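Local coordinates for NADH oxidase (Thermus thermophilus, PDB 6RVB), which reduces coenzyme A disulfide with electrons from NADH, using a bound FAD, as a member of the pyridine nucleotide-disulfide oxidoreductase family, at residues A164-R169 with I328-D333; Q251-A256 with T271-V276. All blocks are in the same frame, centred on the assembly; numbering follows the deposited sequence.

Contact 1 of 2, residues A164-R169 with I328-D333; sequences AAEAFR and IFKAFD. With NAD (nicotinamide-adenine-dinucleotide), chain F.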
ATOM      1  N   ALA A 164       7.101 -22.738   3.833  1.00 45.15           N
ATOM      2  CA  ALA A 164       8.063 -23.830   3.577  1.00 41.08           C
ATOM      3  C   ALA A 164       7.681 -24.647   2.375  1.00 47.91           C
ATOM      4  O   ALA A 164       8.534 -25.043   1.650  1.00 48.08           O
ATOM      5  CB  ALA A 164       8.220 -24.699   4.761  1.00 32.23           C
ATOM      6  N   ALA A 165       6.400 -24.888   2.165  1.00 40.86           N
ATOM      7  CA  ALA A 165       5.942 -25.622   1.044  1.00 39.45           C
ATOM      8  C   ALA A 165       6.468 -24.988  -0.205  1.00 49.08           C
ATOM      9  O   ALA A 165       6.930 -25.688  -1.085  1.00 53.45           O
ATOM     10  CB  ALA A 165       4.400 -25.652   1.015  1.00 44.38           C
ATOM     11  N   GLU A 166       6.390 -23.670  -0.337  1.00 47.89           N
ATOM     12  CA  GLU A 166       6.972 -23.011  -1.528  1.00 48.01           C
ATOM     13  C   GLU A 166       8.452 -23.308  -1.634  1.00 44.82           C
ATOM     14  O   GLU A 166       8.939 -23.634  -2.697  1.00 40.04           O
ATOM     15  CB  GLU A 166       6.794 -21.492  -1.510  1.00 42.26           C
ATOM     16  CG  GLU A 166       7.239 -20.736  -2.774  1.00 43.24           C
ATOM     17  CD  GLU A 166       7.378 -19.198  -2.585  1.00 59.28           C
ATOM     18  OE1 GLU A 166       6.336 -18.517  -2.293  1.00 52.02           O
ATOM     19  OE2 GLU A 166       8.537 -18.688  -2.733  1.00 54.71           O
ATOM     20  N   ALA A 167       9.167 -23.220  -0.525  1.00 44.41           N
ATOM     21  CA  ALA A 167      10.616 -23.474  -0.581  1.00 47.46           C
ATOM     22  C   ALA A 167      10.910 -24.874  -1.054  1.00 48.80           C
ATOM     23  O   ALA A 167      11.591 -25.036  -2.052  1.00 53.21           O
ATOM     24  CB  ALA A 167      11.330 -23.198   0.686  1.00 35.60           C
ATOM     25  N   PHE A 168      10.429 -25.883  -0.339  1.00 41.64           N
ATOM     26  CA  PHE A 168      10.598 -27.242  -0.790  1.00 42.57           C
ATOM     27  C   PHE A 168      10.191 -27.492  -2.255  1.00 49.78           C
ATOM     28  O   PHE A 168      10.819 -28.282  -2.897  1.00 46.24           O
ATOM     29  CB  PHE A 168       9.811 -28.172   0.100  1.00 48.44           C
ATOM     30  CG  PHE A 168      10.253 -28.159   1.526  1.00 46.73           C
ATOM     31  CD1 PHE A 168      11.379 -27.505   1.881  1.00 42.01           C
ATOM     32  CD2 PHE A 168       9.532 -28.823   2.512  1.00 39.28           C
ATOM     33  CE1 PHE A 168      11.786 -27.484   3.224  1.00 43.14           C
ATOM     34  CE2 PHE A 168       9.920 -28.784   3.852  1.00 39.17           C
ATOM     35  CZ  PHE A 168      11.052 -28.144   4.205  1.00 39.27           C
ATOM     36  N   ARG A 169       9.138 -26.877  -2.790  1.00 47.25           N
ATOM     37  CA  ARG A 169       8.788 -27.199  -4.164  1.00 46.29           C
ATOM     38  C   ARG A 169       9.888 -26.626  -5.066  1.00 48.07           C
ATOM     39  O   ARG A 169      10.385 -27.302  -5.974  1.00 52.12           O
ATOM     40  CB  ARG A 169       7.434 -26.649  -4.525  1.00 40.82           C
ATOM     41  CG  ARG A 169       6.325 -27.325  -3.908  1.00 47.56           C
ATOM     42  CD  ARG A 169       6.013 -28.635  -4.574  1.00 53.89           C
ATOM     43  NE  ARG A 169       5.634 -28.495  -5.959  1.00 54.40           N
ATOM     44  CZ  ARG A 169       6.293 -29.069  -6.949  1.00 53.59           C
ATOM     45  NH1 ARG A 169       7.318 -29.854  -6.665  1.00 46.50           N
ATOM     46  NH2 ARG A 169       5.886 -28.871  -8.197  1.00 58.42           N
ATOM     47  N   ILE A 328       1.715  -9.968   7.030  1.00 33.39           N
ATOM     48  CA  ILE A 328       1.685 -10.254   5.607  1.00 33.43           C
ATOM     49  C   ILE A 328       2.690 -11.391   5.312  1.00 41.39           C
ATOM     50  O   ILE A 328       3.722 -11.488   6.003  1.00 45.33           O
ATOM     51  CB  ILE A 328       1.953  -8.997   4.825  1.00 31.28           C
ATOM     52  CG1 ILE A 328       1.772  -9.257   3.366  1.00 31.28           C
ATOM     53  CG2 ILE A 328       3.352  -8.479   4.989  1.00 30.21           C
ATOM     54  CD1 ILE A 328       2.096  -8.083   2.581  1.00 30.29           C
ATOM     55  N   PHE A 329       2.356 -12.293   4.392  1.00 31.70           N
ATOM     56  CA  PHE A 329       3.288 -13.298   3.970  1.00 35.66           C
ATOM     57  C   PHE A 329       3.152 -13.599   2.495  1.00 39.95           C
ATOM     58  O   PHE A 329       2.231 -13.189   1.873  1.00 41.88           O
ATOM     59  CB  PHE A 329       3.224 -14.555   4.826  1.00 39.44           C
ATOM     60  CG  PHE A 329       2.006 -15.407   4.600  1.00 39.77           C
ATOM     61  CD1 PHE A 329       0.878 -15.187   5.288  1.00 44.70           C
ATOM     62  CD2 PHE A 329       1.993 -16.417   3.724  1.00 41.44           C
ATOM     63  CE1 PHE A 329      -0.234 -15.917   5.063  1.00 44.58           C
ATOM     64  CE2 PHE A 329       0.885 -17.153   3.531  1.00 41.00           C
ATOM     65  CZ  PHE A 329      -0.209 -16.901   4.187  1.00 42.07           C
ATOM     66  N   LYS A 330       4.130 -14.269   1.921  1.00 43.50           N
ATOM     67  CA  LYS A 330       4.077 -14.649   0.520  1.00 45.92           C
ATOM     68  C   LYS A 330       3.989 -16.168   0.404  1.00 43.99           C
ATOM     69  O   LYS A 330       4.764 -16.925   1.026  1.00 52.42           O
ATOM     70  CB  LYS A 330       5.324 -14.143  -0.211  1.00 41.89           C
ATOM     71  CG  LYS A 330       5.430 -14.528  -1.664  1.00 47.90           C
ATOM     72  CD  LYS A 330       6.932 -14.640  -2.046  1.00 44.90           C
ATOM     73  CE  LYS A 330       7.107 -14.941  -3.530  1.00 46.63           C
ATOM     74  NZ  LYS A 330       6.943 -16.358  -3.938  1.00 56.89           N
ATOM     75  N   ALA A 331       3.045 -16.619  -0.398  1.00 40.23           N
ATOM     76  CA  ALA A 331       2.920 -18.049  -0.651  1.00 47.11           C
ATOM     77  C   ALA A 331       2.783 -18.243  -2.157  1.00 43.91           C
ATOM     78  O   ALA A 331       1.739 -17.853  -2.713  1.00 40.51           O
ATOM     79  CB  ALA A 331       1.744 -18.595   0.082  1.00 30.21           C
ATOM     80  N   PHE A 332       3.837 -18.735  -2.821  1.00 37.26           N
ATOM     81  CA  PHE A 332       3.871 -18.726  -4.271  1.00 42.45           C
ATOM     82  C   PHE A 332       3.509 -17.365  -4.893  1.00 45.63           C
ATOM     83  O   PHE A 332       4.217 -16.359  -4.701  1.00 50.82           O
ATOM     84  CB  PHE A 332       3.022 -19.847  -4.841  1.00 40.25           C
ATOM     85  CG  PHE A 332       3.443 -21.214  -4.367  1.00 45.43           C
ATOM     86  CD1 PHE A 332       4.402 -21.902  -5.013  1.00 42.19           C
ATOM     87  CD2 PHE A 332       2.902 -21.770  -3.210  1.00 48.72           C
ATOM     88  CE1 PHE A 332       4.841 -23.077  -4.525  1.00 47.61           C
ATOM     89  CE2 PHE A 332       3.316 -22.977  -2.715  1.00 42.95           C
ATOM     90  CZ  PHE A 332       4.278 -23.630  -3.352  1.00 45.50           C
ATOM     91  N   ASP A 333       2.416 -17.313  -5.630  1.00 39.57           N
ATOM     92  CA  ASP A 333       2.091 -16.106  -6.358  1.00 38.57           C
ATOM     93  C   ASP A 333       1.042 -15.281  -5.622  1.00 48.93           C
ATOM     94  O   ASP A 333       0.417 -14.382  -6.217  1.00 55.01           O
ATOM     95  CB  ASP A 333       1.585 -16.426  -7.784  1.00 46.68           C
ATOM     96  CG  ASP A 333       2.643 -17.193  -8.670  1.00 69.16           C
ATOM     97  OD1 ASP A 333       3.905 -16.940  -8.590  1.00 59.57           O
ATOM     98  OD2 ASP A 333       2.188 -18.092  -9.461  1.00 72.15           O
TER
HETATM   99  PA  NAD F 502       0.781 -21.353  13.369  1.00 39.40           P
HETATM  100  O1A NAD F 502       0.650 -20.083  12.564  1.00 44.89           O
HETATM  101  O2A NAD F 502       0.235 -21.426  14.699  1.00 45.18           O
HETATM  102  O5B NAD F 502       0.146 -22.612  12.557  1.00 67.72           O
HETATM  103  C5B NAD F 502      -1.251 -22.971  12.269  1.00 75.24           C
HETATM  104  C4B NAD F 502      -1.626 -24.420  12.730  1.00 53.48           C
HETATM  105  O4B NAD F 502      -2.719 -25.351  12.497  1.00 40.38           O
HETATM  106  C3B NAD F 502      -0.502 -25.122  12.147  1.00 49.26           C
HETATM  107  O3B NAD F 502       0.511 -24.553  12.870  1.00 54.82           O
HETATM  108  C2B NAD F 502      -0.822 -26.501  12.630  1.00 52.79           C
HETATM  109  O2B NAD F 502      -0.198 -27.181  13.710  1.00 59.40           O
HETATM  110  C1B NAD F 502      -2.142 -26.439  13.230  1.00 46.51           C
HETATM  111  N9A NAD F 502      -1.918 -27.911  12.941  1.00 65.64           N
HETATM  112  C8A NAD F 502      -1.948 -28.646  11.723  1.00 70.41           C
HETATM  113  N7A NAD F 502      -1.661 -29.994  11.827  1.00 48.98           N
HETATM  114  C5A NAD F 502      -1.410 -30.124  13.120  1.00 49.26           C
HETATM  115  C6A NAD F 502      -1.086 -31.268  13.710  1.00 44.70           C
HETATM  116  N6A NAD F 502      -1.045 -32.242  12.884  1.00 45.89           N
HETATM  117  N1A NAD F 502      -0.813 -31.294  15.047  1.00 53.95           N
HETATM  118  C2A NAD F 502      -0.901 -30.051  15.697  1.00 75.34           C
HETATM  119  N3A NAD F 502      -1.211 -28.833  15.085  1.00 39.76           N
HETATM  120  C4A NAD F 502      -1.491 -28.889  13.815  1.00 47.80           C
HETATM  121  O3  NAD F 502       2.312 -21.564  13.590  1.00 49.52           O
HETATM  122  PN  NAD F 502       3.601 -21.296  12.650  1.00 47.31           P
HETATM  123  O1N NAD F 502       4.601 -22.286  13.290  1.00 45.87           O
HETATM  124  O2N NAD F 502       3.342 -21.370  11.211  1.00 47.46           O
HETATM  125  O5D NAD F 502       3.805 -19.745  12.922  1.00 39.17           O
HETATM  126  C5D NAD F 502       5.080 -19.238  13.237  1.00 64.14           C
HETATM  127  C4D NAD F 502       5.137 -17.802  13.784  1.00 58.14           C
HETATM  128  O4D NAD F 502       6.386 -17.111  13.526  1.00 61.09           O
HETATM  129  C3D NAD F 502       4.003 -17.038  13.147  1.00 68.29           C
HETATM  130  O3D NAD F 502       2.731 -17.116  13.824  1.00 82.46           O
HETATM  131  C2D NAD F 502       4.626 -15.678  13.210  1.00 71.48           C
HETATM  132  O2D NAD F 502       4.584 -15.241  14.522  1.00 76.44           O
HETATM  133  C1D NAD F 502       6.083 -15.903  12.913  1.00 62.96           C
HETATM  134  N1N NAD F 502       6.040 -15.966  11.432  1.00 71.16           N
HETATM  135  C2N NAD F 502       5.519 -14.881  10.735  1.00 83.83           C
HETATM  136  C3N NAD F 502       5.408 -14.837   9.325  1.00 83.00           C
HETATM  137  C7N NAD F 502       4.840 -13.622   8.588  1.00 76.04           C
HETATM  138  O7N NAD F 502       4.083 -12.618   9.226  1.00 68.52           O
HETATM  139  N7N NAD F 502       5.046 -13.515   7.270  1.00 69.47           N
HETATM  140  C4N NAD F 502       5.856 -15.953   8.597  1.00 71.17           C
HETATM  141  C5N NAD F 502       6.356 -17.048   9.280  1.00 74.16           C
HETATM  142  C6N NAD F 502       6.433 -17.044  10.687  1.00 75.82           C

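Contact 2 of 2, residues Q251-A256 with T271-V276; sequences QAMGVA and TNLEGV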
ATOM      1  N   GLN A 251      10.521 -17.220  34.672  1.00 48.15           N
ATOM      2  CA  GLN A 251       9.669 -17.587  35.788  1.00 54.52           C
ATOM      3  C   GLN A 251      10.498 -17.932  36.995  1.00 60.01           C
ATOM      4  O   GLN A 251      10.087 -17.670  38.140  1.00 55.37           O
ATOM      5  CB  GLN A 251       8.827 -18.760  35.471  1.00 48.40           C
ATOM      6  CG  GLN A 251       7.596 -18.408  34.744  1.00 53.56           C
ATOM      7  CD  GLN A 251       6.820 -19.696  34.317  1.00 74.92           C
ATOM      8  OE1 GLN A 251       7.118 -20.436  33.258  1.00 52.77           O
ATOM      9  NE2 GLN A 251       5.813 -19.987  35.147  1.00 60.96           N
ATOM     10  N   ALA A 252      11.671 -18.510  36.730  1.00 51.82           N
ATOM     11  CA  ALA A 252      12.539 -18.896  37.824  1.00 48.01           C
ATOM     12  C   ALA A 252      12.808 -17.686  38.638  1.00 57.45           C
ATOM     13  O   ALA A 252      12.784 -17.746  39.844  1.00 69.23           O
ATOM     14  CB  ALA A 252      13.801 -19.426  37.306  1.00 62.00           C
ATOM     15  N   MET A 253      13.065 -16.566  37.964  1.00 58.49           N
ATOM     16  CA  MET A 253      13.488 -15.379  38.670  1.00 56.77           C
ATOM     17  C   MET A 253      12.324 -14.606  39.205  1.00 53.63           C
ATOM     18  O   MET A 253      12.518 -13.598  39.851  1.00 57.67           O
ATOM     19  CB  MET A 253      14.399 -14.535  37.818  1.00 50.95           C
ATOM     20  CG  MET A 253      13.816 -13.992  36.621  1.00 46.06           C
ATOM     21  SD  MET A 253      14.955 -12.829  35.864  1.00 60.20           S
ATOM     22  CE  MET A 253      14.781 -11.378  36.873  1.00 52.83           C
ATOM     23  N   GLY A 254      11.114 -15.108  38.969  1.00 51.87           N
ATOM     24  CA  GLY A 254       9.895 -14.488  39.466  1.00 54.76           C
ATOM     25  C   GLY A 254       9.309 -13.292  38.752  1.00 52.87           C
ATOM     26  O   GLY A 254       8.655 -12.442  39.389  1.00 48.03           O
ATOM     27  N   VAL A 255       9.567 -13.219  37.451  1.00 49.58           N
ATOM     28  CA  VAL A 255       8.864 -12.329  36.523  1.00 46.81           C
ATOM     29  C   VAL A 255       7.399 -12.835  36.272  1.00 40.76           C
ATOM     30  O   VAL A 255       7.178 -14.011  36.128  1.00 51.79           O
ATOM     31  CB  VAL A 255       9.619 -12.300  35.191  1.00 41.53           C
ATOM     32  CG1 VAL A 255       8.811 -11.626  34.124  1.00 38.43           C
ATOM     33  CG2 VAL A 255      10.938 -11.652  35.350  1.00 40.47           C
ATOM     34  N   ALA A 256       6.407 -11.974  36.279  1.00 36.19           N
ATOM     35  CA  ALA A 256       5.053 -12.386  36.001  1.00 41.00           C
ATOM     36  C   ALA A 256       4.746 -12.655  34.572  1.00 45.94           C
ATOM     37  O   ALA A 256       5.174 -11.936  33.691  1.00 49.51           O
ATOM     38  CB  ALA A 256       4.144 -11.422  36.466  1.00 34.88           C
ATOM     39  N   THR A 271       8.818  -5.256  33.266  1.00 42.89           N
ATOM     40  CA  THR A 271       8.146  -6.351  33.928  1.00 41.39           C
ATOM     41  C   THR A 271       7.761  -5.959  35.322  1.00 38.53           C
ATOM     42  O   THR A 271       7.896  -4.815  35.731  1.00 45.13           O
ATOM     43  CB  THR A 271       9.007  -7.595  33.995  1.00 47.49           C
ATOM     44  OG1 THR A 271      10.153  -7.371  34.804  1.00 39.93           O
ATOM     45  CG2 THR A 271       9.496  -7.935  32.664  1.00 46.06           C
ATOM     46  N   ASN A 272       7.277  -6.922  36.068  1.00 47.40           N
ATOM     47  CA  ASN A 272       6.877  -6.659  37.417  1.00 39.80           C
ATOM     48  C   ASN A 272       8.074  -6.404  38.334  1.00 41.69           C
ATOM     49  O   ASN A 272       7.901  -5.976  39.417  1.00 51.38           O
ATOM     50  CB  ASN A 272       6.074  -7.825  37.961  1.00 35.76           C
ATOM     51  CG  ASN A 272       6.883  -9.092  38.002  1.00 48.44           C
ATOM     52  OD1 ASN A 272       7.218  -9.611  39.041  1.00 47.85           O
ATOM     53  ND2 ASN A 272       7.256  -9.554  36.855  1.00 56.96           N
ATOM     54  N   LEU A 273       9.292  -6.688  37.942  1.00 41.58           N
ATOM     55  CA  LEU A 273      10.429  -6.403  38.798  1.00 38.74           C
ATOM     56  C   LEU A 273      11.154  -5.158  38.409  1.00 48.03           C
ATOM     57  O   LEU A 273      11.373  -4.926  37.184  1.00 56.56           O
ATOM     58  CB  LEU A 273      11.409  -7.551  38.658  1.00 45.61           C
ATOM     59  CG  LEU A 273      10.803  -8.929  38.979  1.00 45.10           C
ATOM     60  CD1 LEU A 273      11.826  -9.976  38.956  1.00 43.69           C
ATOM     61  CD2 LEU A 273      10.193  -8.947  40.222  1.00 27.07           C
ATOM     62  N   GLU A 274      11.574  -4.362  39.413  1.00 50.71           N
ATOM     63  CA  GLU A 274      12.333  -3.082  39.113  1.00 54.11           C
ATOM     64  C   GLU A 274      13.586  -3.476  38.419  1.00 46.13           C
ATOM     65  O   GLU A 274      14.168  -4.408  38.897  1.00 44.45           O
ATOM     66  CB  GLU A 274      12.773  -2.295  40.352  1.00 55.15           C
ATOM     67  CG  GLU A 274      11.871  -1.156  40.899  1.00 75.33           C
ATOM     68  CD  GLU A 274      11.508  -0.030  39.858  1.00117.44           C
ATOM     69  OE1 GLU A 274      10.488   0.682  40.124  1.00117.53           O
ATOM     70  OE2 GLU A 274      12.213   0.147  38.799  1.00110.99           O
ATOM     71  N   GLY A 275      13.958  -2.845  37.296  1.00 44.04           N
ATOM     72  CA  GLY A 275      15.158  -3.226  36.546  1.00 35.20           C
ATOM     73  C   GLY A 275      15.054  -4.208  35.393  1.00 48.31           C
ATOM     74  O   GLY A 275      15.957  -4.351  34.569  1.00 41.68           O
ATOM     75  N   VAL A 276      13.919  -4.902  35.336  1.00 51.18           N
ATOM     76  CA  VAL A 276      13.780  -6.027  34.442  1.00 48.20           C
ATOM     77  C   VAL A 276      12.770  -5.762  33.365  1.00 49.10           C
ATOM     78  O   VAL A 276      11.597  -5.529  33.663  1.00 50.66           O
ATOM     79  CB  VAL A 276      13.444  -7.297  35.236  1.00 51.69           C
ATOM     80  CG1 VAL A 276      13.248  -8.447  34.339  1.00 47.95           C
ATOM     81  CG2 VAL A 276      14.622  -7.649  36.043  1.00 59.29           C
TER

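Contact 1 of 2, residues A164-R169 with I328-D333
Glu166, on the helix that follows a glycine-rich turn consistent with the Rossmann type in the NAD-binding unit, reaches across to Lys330 and Phe332 at the hairpin between strands 327-331 and 334-340, a hairpin of the dimerisation domain. Its CG lies anti to the backbone N (chi1 -174°) and the chain runs on extended, which carries the carboxylate past the ring of Phe332 to the end of the strand. There Glu166 OE1 receives two donors: a salt bridge from Lys330 NZ at 2.8 Å, met from above the carboxylate plane, and a weak bond from Phe332 N at 2.6 Å, well bent at 127°. Lys330 NZ also donates to Phe332 O at 2.8 Å, so the ammonium group ties the carboxylate to the backbone of the turn. Glu166 OE2 has a second cationic partner in Lys170, and the two lysines would probably keep the carboxylate charged. The aliphatic part of the glutamate packs over a face of Phe332, a CH-pi contact with Glu166 CB 3.9 Å from the ring centroid. Arg169 CG approaches the edge of the same ring at CZ, 4.3 Å away, while within its guanidinium group NH1 bonds to Leu173 O and NE to His203 O. At the other end of the strand, Ile328 O accepts the nicotinamide amide N7N of NAD at 2.7 Å, nearly straight. His203 stacks on Phe332 and helix 190-202 packs against the turn, strand 174-178 lies beside Ala165, and Phe428 of the second subunit packs on Ile328 and Lys330.

Contact 2 of 2, residues Q251-A256 with T271-V276
A chi1 of 64° in Met253, with CG lodged between the backbone N and the carbonyl carbon, and a bend at chi3 (-77°) bring its methyl up against Val276 and Leu273. Met253 and Val276 meet tip to tip, CE lying 3.8 Å from Val276 CG2, and the same Met253 CE is 3.9 Å from Leu273 CD1. Val255 completes the apolar cluster with both branches: its CG2 lies 4.1 Å from Leu273 CD1 and equally near Val276 CG1, whereas the Val255 and Thr271 side chains cross at about a right angle, with Val255 CG1 4.0 Å from Thr271 CG2. Asn272 packs across Val255 and beside Ala256, where the contact is more exposed. The loop facing the helix end is shaped by its own bonds. Thr271 OG1 donates to Val276 O at 2.6 Å from above the carbonyl plane, and that oxygen also accepts the backbone N of Thr271; a type II turn from Leu273 to Val276, with Gly275 at positive phi, closes the loop. On the other side Gly254, also at positive phi, ends helix 248-252. Leu109 and Leu111 of strand 108-111, together with Tyr86 and Val84, extend the hydrophobic surroundings. The arrangement is a Schellman-capped helix end packed on a type II turn that leads into strand 276-278, the edge of the parallel sheet of the FAD-binding Rossmann-type unit.

Overall arrangement
The two contacts lie on opposite sides of the centre of the chain, their own centres about 39 Å apart, and contact 2 is nested within the loop that contact 1 closes. Contact 1 is buried and joins two units of the fold, the NAD-binding one and the dimerisation domain, beside the nicotinamide and the second subunit; charge and an aromatic ring do the work there. Contact 2, partly buried and further from the centre, joins pieces only 15 residues apart, touches no other chain, and relies on methyl groups, with exposed residues at one end. The elements held differ too: a helix against a hairpin in the first, a helix end against a turn-bearing loop in the second.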